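Local coordinates for Slr0280 protein (Synechocystis sp., PDB 5H3K) that is of unknown function but carries a phosphodiester glycosidase (NAGPA-type) domain, and so may act on sugar phosphodiesters, at residues A[513-518]-A[523-528]; A[548-553]-A[558-563]; A[379-384]-A[570-575]. All coordinates share one frame; numbering follows the deposited sequence.

Interaction 1: residues A[513-518]-A[523-528]; sequences LNATGE and AFQQQR
Ala515 and Gln525 bring the two backbones to 6.9 Å between their CA atoms, where the loop 513-518, helical in phi and psi at 515-517, runs beside the short helix carrying Phe524 and Gln525. The loop folds on itself through an Asx motif: Asn514 OD1 accepts from Gly517 N at 2.9 Å, with the donor well above the carbonyl plane. This turn, in the phosphodiester glycosidase region, presents Ala515 and Thr516 to the helix. Gln525 does the reaching. With CG beside its backbone N (chi1 -68°) and the chain extended beyond, its amide arrives over the Ala515 methyl; Ala515 CB lies 3.5 Å from Gln525 CD and 3.6 Å from Gln525 CG. The Thr516 and Gln525 side chains cross at about a right angle. Gln525 NE2 also donates to Phe520 O, so the amide nitrogen is held from both the loop and the residues just before the helix segment. A water accepts from Thr516 N at 3.0 Å and gives weak bonds to Asn514 OD1 and Gln525 OE1. The direct polar link is Gln525 NE2 to Thr516 OG1, 2.9 Å long and nearly straight at 167°, with the hydroxyl oxygen only 8° out of the amide plane.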
ATOM      1  N   LEU A 513     -20.284  -6.434  10.800  1.00 11.92           N
ATOM      2  CA  LEU A 513     -19.198  -7.319  11.225  1.00 10.50           C
ATOM      3  C   LEU A 513     -19.685  -8.676  11.734  1.00 12.81           C
ATOM      4  O   LEU A 513     -20.483  -8.765  12.672  1.00 12.38           O
ATOM      5  CB  LEU A 513     -18.330  -6.641  12.296  1.00 11.42           C
ATOM      6  CG  LEU A 513     -17.224  -7.464  12.952  1.00 11.78           C
ATOM      7  CD1 LEU A 513     -16.194  -7.884  11.924  1.00 12.27           C
ATOM      8  CD2 LEU A 513     -16.552  -6.675  14.083  1.00 11.23           C
ATOM      9  N   ASN A 514     -19.216  -9.732  11.081  1.00 10.60           N
ATOM     10  CA  ASN A 514     -19.467 -11.098  11.515  1.00 12.31           C
ATOM     11  C   ASN A 514     -18.238 -11.903  11.191  1.00 11.98           C
ATOM     12  O   ASN A 514     -18.203 -12.632  10.195  1.00  8.77           O
ATOM     13  CB  ASN A 514     -20.694 -11.695  10.829  1.00 10.66           C
ATOM     14  CG  ASN A 514     -20.971 -13.131  11.281  1.00 14.61           C
ATOM     15  OD1 ASN A 514     -20.254 -13.684  12.119  1.00 12.67           O
ATOM     16  ND2 ASN A 514     -22.008 -13.741  10.719  1.00 17.30           N
ATOM     17  N   ALA A 515     -17.210 -11.746  12.018  1.00 11.13           N
ATOM     18  CA  ALA A 515     -15.927 -12.357  11.721  1.00  9.57           C
ATOM     19  C   ALA A 515     -16.017 -13.878  11.797  1.00 12.08           C
ATOM     20  O   ALA A 515     -15.328 -14.583  11.063  1.00  9.59           O
ATOM     21  CB  ALA A 515     -14.855 -11.831  12.652  1.00  8.86           C
ATOM     22  N   THR A 516     -16.862 -14.397  12.684  1.00  9.94           N
ATOM     23  CA  THR A 516     -16.961 -15.851  12.818  1.00  9.80           C
ATOM     24  C   THR A 516     -17.575 -16.442  11.553  1.00 11.27           C
ATOM     25  O   THR A 516     -17.150 -17.498  11.073  1.00 10.35           O
ATOM     26  CB  THR A 516     -17.778 -16.257  14.066  1.00  9.68           C
ATOM     27  OG1 THR A 516     -17.009 -15.965  15.240  1.00 11.43           O
ATOM     28  CG2 THR A 516     -18.122 -17.758  14.038  1.00 11.22           C
ATOM     29  N   GLY A 517     -18.560 -15.735  11.007  1.00 10.26           N
ATOM     30  CA  GLY A 517     -19.245 -16.149   9.795  1.00 11.55           C
ATOM     31  C   GLY A 517     -18.309 -16.214   8.603  1.00 13.09           C
ATOM     32  O   GLY A 517     -18.486 -17.037   7.696  1.00 11.53           O
ATOM     33  N   GLU A 518     -17.309 -15.344   8.603  1.00  8.40           N
ATOM     34  CA  GLU A 518     -16.317 -15.319   7.529  1.00  8.28           C
ATOM     35  C   GLU A 518     -15.087 -16.181   7.834  1.00  8.17           C
ATOM     36  O   GLU A 518     -14.064 -16.085   7.153  1.00  9.77           O
ATOM     37  CB  GLU A 518     -15.901 -13.874   7.227  1.00  9.14           C
ATOM     38  CG  GLU A 518     -17.030 -13.019   6.651  1.00  7.62           C
ATOM     39  CD  GLU A 518     -16.544 -11.684   6.121  1.00  6.69           C
ATOM     40  OE1 GLU A 518     -15.395 -11.626   5.611  1.00  6.09           O
ATOM     41  OE2 GLU A 518     -17.309 -10.694   6.193  1.00  7.27           O
ATOM     42  N   ALA A 523      -8.536 -15.882  17.922  1.00 15.45           N
ATOM     43  CA  ALA A 523      -7.330 -15.076  18.122  1.00 16.01           C
ATOM     44  C   ALA A 523      -7.344 -13.818  17.246  1.00 17.58           C
ATOM     45  O   ALA A 523      -7.000 -12.720  17.702  1.00 15.27           O
ATOM     46  CB  ALA A 523      -6.087 -15.910  17.840  1.00 17.09           C
ATOM     47  N   PHE A 524      -7.729 -13.985  15.982  1.00 14.18           N
ATOM     48  CA  PHE A 524      -7.814 -12.859  15.060  1.00 12.93           C
ATOM     49  C   PHE A 524      -8.834 -11.855  15.585  1.00 11.29           C
ATOM     50  O   PHE A 524      -8.607 -10.641  15.560  1.00 11.13           O
ATOM     51  CB  PHE A 524      -8.209 -13.356  13.666  1.00 13.84           C
ATOM     52  CG  PHE A 524      -8.245 -12.273  12.615  1.00 12.06           C
ATOM     53  CD1 PHE A 524      -9.422 -11.586  12.350  1.00 10.93           C
ATOM     54  CD2 PHE A 524      -7.103 -11.952  11.888  1.00 14.50           C
ATOM     55  CE1 PHE A 524      -9.470 -10.599  11.369  1.00 12.06           C
ATOM     56  CE2 PHE A 524      -7.135 -10.964  10.907  1.00 10.77           C
ATOM     57  CZ  PHE A 524      -8.313 -10.284  10.650  1.00 10.95           C
ATOM     58  N   GLN A 525      -9.947 -12.366  16.095  1.00 10.73           N
ATOM     59  CA  GLN A 525     -11.037 -11.503  16.535  1.00  9.40           C
ATOM     60  C   GLN A 525     -10.755 -10.662  17.772  1.00 13.54           C
ATOM     61  O   GLN A 525     -11.378  -9.619  17.958  1.00 11.89           O
ATOM     62  CB  GLN A 525     -12.316 -12.313  16.751  1.00 10.55           C
ATOM     63  CG  GLN A 525     -12.899 -12.854  15.470  1.00 11.78           C
ATOM     64  CD  GLN A 525     -14.231 -13.554  15.674  1.00 15.60           C
ATOM     65  OE1 GLN A 525     -15.166 -12.987  16.258  1.00 12.56           O
ATOM     66  NE2 GLN A 525     -14.330 -14.788  15.185  1.00 12.88           N
ATOM     67  N   GLN A 526      -9.849 -11.097  18.633  1.00 16.64           N
ATOM     68  CA  GLN A 526      -9.616 -10.323  19.856  1.00 18.01           C
ATOM     69  C   GLN A 526      -8.344  -9.493  19.759  1.00 16.41           C
ATOM     70  O   GLN A 526      -7.956  -8.794  20.686  1.00 15.52           O
ATOM     71  CB  GLN A 526      -9.618 -11.223  21.094  1.00 21.40           C
ATOM     72  CG  GLN A 526      -8.698 -12.419  20.993  1.00 28.76           C
ATOM     73  CD  GLN A 526      -9.037 -13.502  22.014  1.00 40.28           C
ATOM     74  OE1 GLN A 526     -10.213 -13.765  22.290  1.00 41.40           O
ATOM     75  NE2 GLN A 526      -8.004 -14.134  22.577  1.00 42.59           N
ATOM     76  N   GLN A 527      -7.717  -9.546  18.597  1.00 12.45           N
ATOM     77  CA  GLN A 527      -6.469  -8.845  18.377  1.00 11.46           C
ATOM     78  C   GLN A 527      -6.662  -7.324  18.209  1.00 12.23           C
ATOM     79  O   GLN A 527      -7.638  -6.871  17.595  1.00 11.12           O
ATOM     80  CB  GLN A 527      -5.815  -9.464  17.146  1.00 14.00           C
ATOM     81  CG  GLN A 527      -4.484  -8.924  16.739  1.00 21.16           C
ATOM     82  CD  GLN A 527      -3.919  -9.715  15.573  1.00 22.67           C
ATOM     83  OE1 GLN A 527      -4.661 -10.126  14.672  1.00 21.52           O
ATOM     84  NE2 GLN A 527      -2.609  -9.950  15.592  1.00 31.24           N
ATOM     85  N   ARG A 528      -5.747  -6.548  18.792  1.00 10.47           N
ATOM     86  CA  ARG A 528      -5.644  -5.103  18.545  1.00 10.40           C
ATOM     87  C   ARG A 528      -4.456  -4.855  17.612  1.00 11.41           C
ATOM     88  O   ARG A 528      -3.354  -5.328  17.882  1.00 12.57           O
ATOM     89  CB  ARG A 528      -5.412  -4.356  19.859  1.00  9.34           C
ATOM     90  CG  ARG A 528      -6.681  -3.867  20.525  1.00 16.67           C
ATOM     91  CD  ARG A 528      -7.591  -4.989  20.890  1.00 18.62           C
ATOM     92  NE  ARG A 528      -8.786  -4.509  21.580  1.00 21.89           N
ATOM     93  CZ  ARG A 528      -9.746  -5.313  22.019  1.00 25.00           C
ATOM     94  NH1 ARG A 528     -10.810  -4.816  22.640  1.00 23.55           N
ATOM     95  NH2 ARG A 528      -9.635  -6.621  21.832  1.00 30.23           N
TER
HETATM   96  O   HOH W   1     -18.366 -13.052  14.900  1.00 16.01           O

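Interaction 2: residues A[548-553]-A[558-563]; sequences HNRVGG and LGEFAQ
The guanidinium of Arg550 meets the carboxylate of Glu560 at its edge, end-on through NH1 and NH2, with one nitrogen to each oxygen. The two planes are turned 60° apart, which makes the pair a twisted bidentate salt bridge and gives its two bonds different geometries. Arg550 NH1 reaches Glu560 OE1 at 2.8 Å; the nitrogen comes in on the syn side of Glu560 OE1, though tilted from the carboxylate plane, while the oxygen is tilted out of the guanidinium plane and the bond is the more bent of the two. Arg550 NH2 to Glu560 OE2 is longer, 3.1 Å, but straighter at 163°. Here the oxygen stays in the guanidinium plane, and the nitrogen stands still further above the carboxylate plane.

The bridge spans the connection between strand 542-547 and helix 558-567 in the phosphodiester glycosidase region. Arg550 opens a type II beta turn, closed by Gly553 N to Arg550 O at 3.1 Å, with Gly552 at positive phi. Glu560 stands on the first turns of the helix, and the CA atoms of Arg550 and Glu560 remain 10.5 Å apart, so the link is made by long side chains. Arg550 places CG between its backbone N and carbonyl carbon (chi1 79°), and the chain bends at chi3; Glu560 extends beyond CG to meet it at about a right angle.

Each end has further partners. Arg550 NE and NH1 donate to Ala554 O and Gly555 O of the intervening loop, and NH2 to Gly290 O, so every guanidinium nitrogen has a carbonyl partner and the group's rotation is fixed. Glu560 OE1 also accepts from Ser557 N, just before the helix segment.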
ATOM      1  N   HIS A 548      -3.125   3.199  12.896  1.00  6.15           N
ATOM      2  CA  HIS A 548      -2.177   2.465  13.735  1.00  6.66           C
ATOM      3  C   HIS A 548      -2.589   2.520  15.200  1.00  7.23           C
ATOM      4  O   HIS A 548      -3.747   2.231  15.508  1.00  8.13           O
ATOM      5  CB  HIS A 548      -0.742   2.911  13.433  1.00  6.69           C
ATOM      6  CG  HIS A 548      -0.336   2.622  12.013  1.00  6.05           C
ATOM      7  ND1 HIS A 548       0.075   1.371  11.610  1.00  7.22           N
ATOM      8  CD2 HIS A 548      -0.330   3.403  10.910  1.00  7.14           C
ATOM      9  CE1 HIS A 548       0.343   1.398  10.311  1.00  5.74           C
ATOM     10  NE2 HIS A 548       0.105   2.614   9.862  1.00  7.06           N
ATOM     11  N   ASN A 549      -1.678   2.849  16.109  1.00  8.97           N
ATOM     12  CA  ASN A 549      -2.035   2.855  17.530  1.00  8.88           C
ATOM     13  C   ASN A 549      -2.830   4.089  17.891  1.00  7.37           C
ATOM     14  O   ASN A 549      -2.568   5.182  17.364  1.00  9.71           O
ATOM     15  CB  ASN A 549      -0.778   2.821  18.408  1.00  9.18           C
ATOM     16  CG  ASN A 549      -0.043   1.499  18.317  1.00 14.76           C
ATOM     17  OD1 ASN A 549      -0.144   0.658  19.209  1.00 23.65           O
ATOM     18  ND2 ASN A 549       0.698   1.308  17.236  1.00 19.48           N
ATOM     19  N   ARG A 550      -3.794   3.929  18.791  1.00  6.34           N
ATOM     20  CA  ARG A 550      -4.484   5.085  19.346  1.00  8.91           C
ATOM     21  C   ARG A 550      -3.494   5.851  20.221  1.00 10.29           C
ATOM     22  O   ARG A 550      -2.478   5.294  20.675  1.00  8.20           O
ATOM     23  CB  ARG A 550      -5.720   4.664  20.148  1.00  8.52           C
ATOM     24  CG  ARG A 550      -5.417   4.134  21.557  1.00  9.24           C
ATOM     25  CD  ARG A 550      -6.573   3.296  22.093  1.00  9.40           C
ATOM     26  NE  ARG A 550      -6.675   2.002  21.408  1.00  9.91           N
ATOM     27  CZ  ARG A 550      -7.768   1.237  21.393  1.00 11.02           C
ATOM     28  NH1 ARG A 550      -7.759   0.081  20.741  1.00  9.41           N
ATOM     29  NH2 ARG A 550      -8.871   1.627  22.017  1.00 12.04           N
ATOM     30  N   VAL A 551      -3.761   7.135  20.431  1.00 10.00           N
ATOM     31  CA  VAL A 551      -2.897   7.936  21.294  1.00 12.28           C
ATOM     32  C   VAL A 551      -2.850   7.292  22.674  1.00  8.15           C
ATOM     33  O   VAL A 551      -3.880   7.138  23.332  1.00 11.30           O
ATOM     34  CB  VAL A 551      -3.368   9.407  21.379  1.00 11.21           C
ATOM     35  CG1 VAL A 551      -2.497  10.198  22.361  1.00 11.41           C
ATOM     36  CG2 VAL A 551      -3.333  10.054  19.997  1.00 11.86           C
ATOM     37  N   GLY A 552      -1.653   6.865  23.077  1.00 11.70           N
ATOM     38  CA  GLY A 552      -1.428   6.274  24.389  1.00 11.98           C
ATOM     39  C   GLY A 552      -1.995   4.879  24.598  1.00 14.46           C
ATOM     40  O   GLY A 552      -2.258   4.479  25.728  1.00 14.58           O
ATOM     41  N   GLY A 553      -2.187   4.129  23.516  1.00 12.25           N
ATOM     42  CA  GLY A 553      -2.799   2.821  23.622  1.00 10.21           C
ATOM     43  C   GLY A 553      -2.514   1.937  22.419  1.00  8.89           C
ATOM     44  O   GLY A 553      -1.602   2.214  21.639  1.00  9.71           O
ATOM     45  N   LEU A 558     -11.353  -5.023  15.619  1.00  7.32           N
ATOM     46  CA  LEU A 558     -12.211  -4.974  14.426  1.00  7.60           C
ATOM     47  C   LEU A 558     -13.446  -4.080  14.636  1.00  6.30           C
ATOM     48  O   LEU A 558     -13.833  -3.318  13.742  1.00  6.13           O
ATOM     49  CB  LEU A 558     -12.638  -6.382  13.984  1.00  7.48           C
ATOM     50  CG  LEU A 558     -11.549  -7.325  13.466  1.00 10.06           C
ATOM     51  CD1 LEU A 558     -12.116  -8.746  13.376  1.00 11.17           C
ATOM     52  CD2 LEU A 558     -11.024  -6.857  12.112  1.00  9.17           C
ATOM     53  N   GLY A 559     -14.069  -4.172  15.809  1.00  8.10           N
ATOM     54  CA  GLY A 559     -15.222  -3.341  16.109  1.00  9.16           C
ATOM     55  C   GLY A 559     -14.892  -1.860  16.166  1.00  7.73           C
ATOM     56  O   GLY A 559     -15.653  -1.013  15.670  1.00  8.32           O
ATOM     57  N   GLU A 560     -13.763  -1.545  16.797  1.00  7.58           N
ATOM     58  CA  GLU A 560     -13.269  -0.172  16.848  1.00  8.69           C
ATOM     59  C   GLU A 560     -12.967   0.370  15.459  1.00  7.11           C
ATOM     60  O   GLU A 560     -13.291   1.520  15.157  1.00  6.66           O
ATOM     61  CB  GLU A 560     -12.040  -0.074  17.754  1.00  8.43           C
ATOM     62  CG  GLU A 560     -12.403  -0.213  19.237  1.00  9.25           C
ATOM     63  CD  GLU A 560     -11.198  -0.408  20.148  1.00 14.74           C
ATOM     64  OE1 GLU A 560     -10.144  -0.892  19.662  1.00 10.82           O
ATOM     65  OE2 GLU A 560     -11.316  -0.096  21.365  1.00 13.24           O
ATOM     66  N   PHE A 561     -12.349  -0.456  14.615  1.00  6.02           N
ATOM     67  CA  PHE A 561     -12.027  -0.028  13.262  1.00  4.46           C
ATOM     68  C   PHE A 561     -13.310   0.265  12.477  1.00  5.99           C
ATOM     69  O   PHE A 561     -13.373   1.246  11.745  1.00  5.78           O
ATOM     70  CB  PHE A 561     -11.153  -1.076  12.551  1.00  3.75           C
ATOM     71  CG  PHE A 561     -10.536  -0.587  11.257  1.00  5.12           C
ATOM     72  CD1 PHE A 561      -9.972   0.683  11.172  1.00  5.01           C
ATOM     73  CD2 PHE A 561     -10.505  -1.412  10.136  1.00  4.07           C
ATOM     74  CE1 PHE A 561      -9.397   1.146   9.975  1.00  6.43           C
ATOM     75  CE2 PHE A 561      -9.925  -0.974   8.947  1.00  3.00           C
ATOM     76  CZ  PHE A 561      -9.375   0.308   8.858  1.00  4.27           C
ATOM     77  N   ALA A 562     -14.340  -0.568  12.652  1.00  5.13           N
ATOM     78  CA  ALA A 562     -15.648  -0.302  12.041  1.00  6.42           C
ATOM     79  C   ALA A 562     -16.217   1.045  12.490  1.00  8.08           C
ATOM     80  O   ALA A 562     -16.773   1.797  11.685  1.00  7.93           O
ATOM     81  CB  ALA A 562     -16.617  -1.422  12.346  1.00  6.62           C
ATOM     82  N   GLN A 563     -16.067   1.356  13.771  1.00  8.34           N
ATOM     83  CA  GLN A 563     -16.513   2.644  14.283  1.00  9.55           C
ATOM     84  C   GLN A 563     -15.700   3.783  13.692  1.00  8.44           C
ATOM     85  O   GLN A 563     -16.247   4.836  13.354  1.00  8.87           O
ATOM     86  CB  GLN A 563     -16.460   2.651  15.815  1.00 10.16           C
ATOM     87  CG  GLN A 563     -17.409   1.636  16.457  1.00 13.13           C
ATOM     88  CD  GLN A 563     -17.321   1.607  17.976  1.00 25.23           C
ATOM     89  OE1 GLN A 563     -16.325   2.033  18.566  1.00 24.55           O
ATOM     90  NE2 GLN A 563     -18.367   1.098  18.618  1.00 28.30           N
TER

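Interaction 3: residues A[379-384]-A[570-575]; sequences TTFGRL and AVNALN
Phe381 lays one face of its ring over the CB of Asn572. That carbon sits 3.4 Å above the ring plane and over its centre; the line from Asn572 CB to the ring centroid is 3.5 Å long and only 11° off the normal, the geometry of a CH-pi contact. Because CB is so well centred, it lies at similar distances from much of the ring, from 3.5 Å at Phe381 CD1 to 4.0 Å at Phe381 CE2. The two side chains cross obliquely, with ring and amide planes 36° apart. Asn572 carries CG beside its backbone N, which sets the amide beside the ring, with ND2 3.9 Å from Phe381 CD1. Its OD1 is engaged elsewhere, accepting from Gln508 N.

Further round the ring, Leu574 N approaches the edge near the ring plane, and Phe381 CE2 meets Leu574 CB in an apolar contact of 4.2 Å. Asn572 and Leu574 alternate with Ala573 along the strand: the first and third direct their CB atoms toward segment 379-384, and Ala573 directs its CB away and packs on Leu565 of helix 558-567. The contact joins two different beta sheets, whose strands cross here through their side chains. Strand 379-383 belongs to a mixed sheet and strand 572-575 to an antiparallel one; their axes approach to 7.9 Å at an angle of 56°, too far and too skewed for backbone pairing. Val571 and Asn572 form a classic beta bulge opposite Val536. Val536 also touches both Phe381 and Asn572, while Ile371 packs against Phe381 from the neighbouring strand 369-373.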
ATOM      1  N   THR A 379     -19.046   0.491  -8.008  1.00  8.93           N
ATOM      2  CA  THR A 379     -18.538  -0.515  -7.060  1.00 10.82           C
ATOM      3  C   THR A 379     -19.649  -1.405  -6.516  1.00 10.79           C
ATOM      4  O   THR A 379     -20.827  -1.062  -6.583  1.00 11.48           O
ATOM      5  CB  THR A 379     -17.828   0.128  -5.844  1.00 10.70           C
ATOM      6  OG1 THR A 379     -18.770   0.920  -5.105  1.00 12.77           O
ATOM      7  CG2 THR A 379     -16.661   1.001  -6.277  1.00  8.39           C
ATOM      8  N   THR A 380     -19.260  -2.549  -5.966  1.00  6.76           N
ATOM      9  CA  THR A 380     -20.168  -3.380  -5.181  1.00  8.49           C
ATOM     10  C   THR A 380     -19.370  -4.041  -4.065  1.00  7.60           C
ATOM     11  O   THR A 380     -18.163  -4.256  -4.215  1.00  5.97           O
ATOM     12  CB  THR A 380     -20.904  -4.458  -6.031  1.00  9.62           C
ATOM     13  OG1 THR A 380     -22.067  -4.900  -5.328  1.00 11.31           O
ATOM     14  CG2 THR A 380     -20.005  -5.680  -6.314  1.00  8.62           C
ATOM     15  N   PHE A 381     -20.040  -4.330  -2.951  1.00  6.66           N
ATOM     16  CA  PHE A 381     -19.421  -4.975  -1.792  1.00  7.57           C
ATOM     17  C   PHE A 381     -20.285  -6.172  -1.434  1.00  9.37           C
ATOM     18  O   PHE A 381     -21.508  -6.150  -1.636  1.00 10.84           O
ATOM     19  CB  PHE A 381     -19.391  -4.030  -0.579  1.00  5.06           C
ATOM     20  CG  PHE A 381     -18.402  -2.880  -0.686  1.00  7.20           C
ATOM     21  CD1 PHE A 381     -18.627  -1.815  -1.556  1.00  7.49           C
ATOM     22  CD2 PHE A 381     -17.294  -2.826   0.156  1.00  5.81           C
ATOM     23  CE1 PHE A 381     -17.732  -0.733  -1.626  1.00  6.59           C
ATOM     24  CE2 PHE A 381     -16.403  -1.751   0.104  1.00  5.81           C
ATOM     25  CZ  PHE A 381     -16.626  -0.700  -0.795  1.00  5.15           C
ATOM     26  N   GLY A 382     -19.678  -7.214  -0.877  1.00  5.65           N
ATOM     27  CA  GLY A 382     -20.463  -8.352  -0.437  1.00  7.23           C
ATOM     28  C   GLY A 382     -19.555  -9.452   0.035  1.00  9.61           C
ATOM     29  O   GLY A 382     -18.348  -9.261   0.098  1.00 10.45           O
ATOM     30  N   ARG A 383     -20.130 -10.599   0.368  1.00  6.34           N
ATOM     31  CA  ARG A 383     -19.333 -11.750   0.764  1.00  7.24           C
ATOM     32  C   ARG A 383     -19.302 -12.699  -0.421  1.00  6.12           C
ATOM     33  O   ARG A 383     -20.331 -13.245  -0.827  1.00  7.79           O
ATOM     34  CB  ARG A 383     -19.920 -12.394   2.014  1.00  8.62           C
ATOM     35  CG  ARG A 383     -19.936 -11.404   3.180  1.00  8.85           C
ATOM     36  CD  ARG A 383     -20.276 -12.078   4.499  1.00 13.71           C
ATOM     37  NE  ARG A 383     -20.212 -11.135   5.623  1.00 14.55           N
ATOM     38  CZ  ARG A 383     -21.210 -10.332   5.999  1.00 14.47           C
ATOM     39  NH1 ARG A 383     -22.363 -10.335   5.342  1.00 17.22           N
ATOM     40  NH2 ARG A 383     -21.051  -9.522   7.035  1.00 13.63           N
ATOM     41  N   LEU A 384     -18.113 -12.865  -0.990  1.00  4.52           N
ATOM     42  CA  LEU A 384     -17.973 -13.435  -2.317  1.00  5.50           C
ATOM     43  C   LEU A 384     -17.617 -14.922  -2.304  1.00  5.43           C
ATOM     44  O   LEU A 384     -16.745 -15.373  -1.560  1.00  5.74           O
ATOM     45  CB  LEU A 384     -16.915 -12.642  -3.096  1.00  3.86           C
ATOM     46  CG  LEU A 384     -16.447 -13.201  -4.441  1.00  6.69           C
ATOM     47  CD1 LEU A 384     -17.577 -13.117  -5.462  1.00  7.04           C
ATOM     48  CD2 LEU A 384     -15.212 -12.430  -4.900  1.00  5.35           C
ATOM     49  N   ALA A 570     -17.961   6.280   5.946  1.00 13.10           N
ATOM     50  CA  ALA A 570     -18.080   5.099   5.094  1.00  9.62           C
ATOM     51  C   ALA A 570     -19.519   4.588   5.054  1.00  9.88           C
ATOM     52  O   ALA A 570     -20.129   4.386   6.099  1.00 12.37           O
ATOM     53  CB  ALA A 570     -17.144   3.999   5.576  1.00  8.89           C
ATOM     54  N   VAL A 571     -20.062   4.375   3.856  1.00  7.67           N
ATOM     55  CA  VAL A 571     -21.354   3.687   3.734  1.00 10.60           C
ATOM     56  C   VAL A 571     -21.183   2.193   3.456  1.00 10.18           C
ATOM     57  O   VAL A 571     -22.035   1.393   3.820  1.00 12.42           O
ATOM     58  CB  VAL A 571     -22.264   4.331   2.666  1.00 13.01           C
ATOM     59  CG1 VAL A 571     -22.448   5.802   2.966  1.00 20.97           C
ATOM     60  CG2 VAL A 571     -21.686   4.163   1.287  1.00 21.85           C
ATOM     61  N   ASN A 572     -20.087   1.827   2.793  1.00  8.31           N
ATOM     62  CA  ASN A 572     -19.685   0.428   2.653  1.00  8.46           C
ATOM     63  C   ASN A 572     -18.200   0.399   2.998  1.00  7.09           C
ATOM     64  O   ASN A 572     -17.494   1.325   2.626  1.00  5.77           O
ATOM     65  CB  ASN A 572     -19.867  -0.055   1.204  1.00  7.98           C
ATOM     66  CG  ASN A 572     -21.324  -0.094   0.762  1.00 12.51           C
ATOM     67  OD1 ASN A 572     -22.190  -0.610   1.462  1.00 14.45           O
ATOM     68  ND2 ASN A 572     -21.589   0.434  -0.422  1.00 18.12           N
ATOM     69  N   ALA A 573     -17.728  -0.629   3.709  1.00  5.77           N
ATOM     70  CA  ALA A 573     -16.335  -0.702   4.128  1.00  5.04           C
ATOM     71  C   ALA A 573     -15.881  -2.148   4.240  1.00  5.27           C
ATOM     72  O   ALA A 573     -16.590  -2.984   4.803  1.00  4.99           O
ATOM     73  CB  ALA A 573     -16.138   0.021   5.481  1.00  6.59           C
ATOM     74  N   LEU A 574     -14.696  -2.423   3.701  1.00  2.33           N
ATOM     75  CA  LEU A 574     -14.088  -3.746   3.724  1.00  3.80           C
ATOM     76  C   LEU A 574     -12.773  -3.665   4.471  1.00  3.29           C
ATOM     77  O   LEU A 574     -11.896  -2.849   4.131  1.00  2.83           O
ATOM     78  CB  LEU A 574     -13.832  -4.230   2.287  1.00  3.32           C
ATOM     79  CG  LEU A 574     -13.002  -5.504   2.124  1.00  2.87           C
ATOM     80  CD1 LEU A 574     -13.783  -6.685   2.659  1.00  4.67           C
ATOM     81  CD2 LEU A 574     -12.679  -5.687   0.631  1.00  4.34           C
ATOM     82  N   ASN A 575     -12.631  -4.500   5.496  1.00  4.27           N
ATOM     83  CA  ASN A 575     -11.362  -4.650   6.189  1.00  4.55           C
ATOM     84  C   ASN A 575     -10.372  -5.330   5.261  1.00  3.61           C
ATOM     85  O   ASN A 575     -10.701  -6.343   4.640  1.00  3.55           O
ATOM     86  CB  ASN A 575     -11.519  -5.472   7.465  1.00  3.20           C
ATOM     87  CG  ASN A 575     -10.245  -5.493   8.294  1.00  3.51           C
ATOM     88  OD1 ASN A 575      -9.761  -4.438   8.744  1.00  4.66           O
ATOM     89  ND2 ASN A 575      -9.668  -6.686   8.472  1.00  4.53           N
TER

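Segment 379-384 comes first along the chain; interactions 1 and 2 then follow in series before segment 570-575 completes interaction 3. Their centres lie about 15 Å (1 and 2), 17 Å (1 and 3) and 20 Å (2 and 3) apart, and interaction 1 lies on the same side of the chain's centre as each of the others. Direct contacts join them: Glu518 OE2 of interaction 1 forms a salt bridge to Arg383 NE of interaction 3 at 3.0 Å, and Leu513 and Phe524 pack on Leu558 of interaction 2. Helix 558-567 leads into strand 572-576, and its Leu558 and Phe561 touch Asn575. Loop, helix and two sheets thus form one continuous packed region, with interactions 1 and 2 inside the phosphodiester glycosidase domain.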